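Local coordinates for d-3-phosphoglycerate dehydrogenase oxidoreductase protein (Ralstonia solanacearum, PDB 3GG9) that probably oxidises D-3-phosphoglycerate with NAD as cofactor, as a member of the D-isomer specific 2-hydroxyacid dehydrogenase family, at residues S251-V256 with V277-P282. Sequence-based numbering, arbitrary orientation.
Sequences SRAELV and VFETEP
Val-277 forks over the backbone of 251-253: CG1 reaches Ser-251 O (3.4 Å), while CG2, set between its own backbone N and carbonyl carbon, lies against Ala-253 N (3.5 Å). Ala-253 points its methyl at segment 277-282, where CB meets Glu-279 N at 3.5 Å and is also bordered by the Glu-279 carboxylate, whose CD is 3.7 Å away. Bent at chi2 (87°), the Glu-279 chain folds back over that methyl. Glu-254 and Glu-279 run past each other in opposite directions, their carboxylate planes 78° apart, and the charged ends stay separated. The two loops follow neighbouring parallel strands, 246-249 and 272-275, of the Rossmann-type NAD-binding domain, in which Ser-251 OG bonds to Val-221 O on the next strand over. Two waters link the segments: water 1 accepts from Ala-253 N (3.0 Å) and from Arg-252 NE, in the guanidinium plane, and can donate to Phe-278 O; water 2 lies between Arg-252 NH2, Glu-254 OE1 and Glu-279 O. Arg-252 NH2 and Glu-254 OE2 form a salt bridge (3.3 Å) whose hydrogen bond is weak. Beyond, Phe-278 N bonds almost straight (175°) to the anti lone pair of Glu-281 OE2 at 2.8 Å, while Glu-281 OE1 bonds to His-300 ND1. Trp-138 of the second subunit packs on Phe-278, Glu-281 and Pro-282.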
loop_
_atom_site.group_PDB
_atom_site.type_symbol
_atom_site.label_atom_id
_atom_site.label_comp_id
_atom_site.label_asym_id
_atom_site.label_seq_id
_atom_site.Cartn_x
_atom_site.Cartn_y
_atom_site.Cartn_z
ATOM N N SER A 251 0.288 15.243 6.142
ATOM C CA SER A 251 -0.294 16.577 6.308
ATOM C C SER A 251 0.665 17.690 5.892
ATOM O O SER A 251 0.628 18.159 4.740
ATOM C CB SER A 251 -0.783 16.772 7.738
ATOM O OG SER A 251 -1.976 16.029 7.994
ATOM N N ARG A 252 1.489 18.135 6.840
ATOM C CA ARG A 252 2.529 19.127 6.569
ATOM C C ARG A 252 3.759 18.761 7.400
ATOM O O ARG A 252 3.630 18.309 8.546
ATOM C CB ARG A 252 2.066 20.555 6.922
ATOM C CG ARG A 252 1.022 21.212 5.985
ATOM C CD ARG A 252 1.542 21.501 4.568
ATOM N NE ARG A 252 2.724 22.368 4.557
ATOM C CZ ARG A 252 2.700 23.703 4.527
ATOM N NH1 ARG A 252 1.546 24.360 4.509
ATOM N NH2 ARG A 252 3.843 24.392 4.520
ATOM N N ALA A 253 4.951 18.935 6.818
ATOM C CA ALA A 253 6.215 18.594 7.515
ATOM C C ALA A 253 6.479 19.399 8.795
ATOM O O ALA A 253 7.037 18.890 9.780
ATOM C CB ALA A 253 7.394 18.752 6.557
ATOM N N GLU A 254 6.034 20.643 8.790
ATOM C CA GLU A 254 6.339 21.600 9.844
ATOM C C GLU A 254 5.461 21.412 11.084
ATOM O O GLU A 254 5.665 22.080 12.103
ATOM C CB GLU A 254 6.223 23.031 9.295
ATOM C CG GLU A 254 7.187 23.354 8.141
ATOM C CD GLU A 254 6.604 23.128 6.730
ATOM O OE1 GLU A 254 7.195 23.685 5.780
ATOM O OE2 GLU A 254 5.585 22.400 6.554
ATOM N N LEU A 255 4.499 20.493 11.006
ATOM C CA LEU A 255 3.806 20.007 12.203
ATOM C C LEU A 255 4.737 19.335 13.210
ATOM O O LEU A 255 4.444 19.321 14.394
ATOM C CB LEU A 255 2.702 19.022 11.840
ATOM C CG LEU A 255 1.528 19.543 11.011
ATOM C CD1 LEU A 255 0.590 18.400 10.652
ATOM C CD2 LEU A 255 0.770 20.622 11.746
ATOM N N VAL A 256 5.831 18.749 12.727
ATOM C CA VAL A 256 6.855 18.172 13.593
ATOM C C VAL A 256 7.975 19.193 13.672
ATOM O O VAL A 256 8.348 19.775 12.658
ATOM C CB VAL A 256 7.421 16.842 13.032
ATOM C CG1 VAL A 256 8.431 16.208 13.999
ATOM C CG2 VAL A 256 6.295 15.855 12.742
ATOM N N VAL A 277 5.206 14.504 2.759
ATOM C CA VAL A 277 5.361 15.949 2.730
ATOM C C VAL A 277 6.725 16.332 3.291
ATOM O O VAL A 277 7.199 15.724 4.255
ATOM C CB VAL A 277 4.245 16.674 3.559
ATOM C CG1 VAL A 277 2.906 16.567 2.854
ATOM C CG2 VAL A 277 4.159 16.104 5.002
ATOM N N PHE A 278 7.335 17.333 2.671
ATOM C CA PHE A 278 8.652 17.828 3.065
ATOM C C PHE A 278 8.617 19.344 3.274
ATOM O O PHE A 278 7.752 20.021 2.717
ATOM C CB PHE A 278 9.661 17.506 1.970
ATOM C CG PHE A 278 9.910 16.034 1.777
ATOM C CD1 PHE A 278 11.009 15.416 2.385
ATOM C CD2 PHE A 278 9.067 15.266 0.975
ATOM C CE1 PHE A 278 11.259 14.064 2.200
ATOM C CE2 PHE A 278 9.294 13.898 0.794
ATOM C CZ PHE A 278 10.405 13.302 1.390
ATOM N N GLU A 279 9.571 19.878 4.046
ATOM C CA GLU A 279 9.650 21.329 4.288
ATOM C C GLU A 279 9.920 22.102 3.004
ATOM O O GLU A 279 9.403 23.198 2.800
ATOM C CB GLU A 279 10.739 21.674 5.304
ATOM C CG GLU A 279 10.449 21.251 6.724
ATOM C CD GLU A 279 10.898 19.839 6.998
ATOM O OE1 GLU A 279 11.463 19.202 6.077
ATOM O OE2 GLU A 279 10.693 19.370 8.136
ATOM N N THR A 280 10.749 21.520 2.149
ATOM C CA THR A 280 11.059 22.100 0.862
ATOM C C THR A 280 10.670 21.082 -0.196
ATOM O O THR A 280 11.009 19.909 -0.074
ATOM C CB THR A 280 12.573 22.423 0.768
ATOM O OG1 THR A 280 12.887 23.459 1.710
ATOM C CG2 THR A 280 12.954 22.886 -0.616
ATOM N N GLU A 281 9.937 21.530 -1.209
ATOM C CA GLU A 281 9.508 20.699 -2.322
ATOM C C GLU A 281 9.672 21.568 -3.575
ATOM O O GLU A 281 9.451 22.776 -3.506
ATOM C CB GLU A 281 8.042 20.251 -2.126
ATOM C CG GLU A 281 7.838 19.251 -0.953
ATOM C CD GLU A 281 6.369 19.015 -0.589
ATOM O OE1 GLU A 281 5.486 19.425 -1.352
ATOM O OE2 GLU A 281 6.094 18.419 0.466
ATOM N N PRO A 282 10.099 20.982 -4.715
ATOM C CA PRO A 282 10.466 19.590 -4.943
ATOM C C PRO A 282 11.825 19.203 -4.358
ATOM O O PRO A 282 12.686 20.061 -4.124
ATOM C CB PRO A 282 10.485 19.470 -6.469
ATOM C CG PRO A 282 10.634 20.816 -6.970
ATOM C CD PRO A 282 10.183 21.781 -5.950
HETATM O O HOH W 1 5.272 20.455 4.259
HETATM O O HOH W 2 6.514 23.478 3.143
HETATM O O HOH W 3 9.678 19.975 10.378
#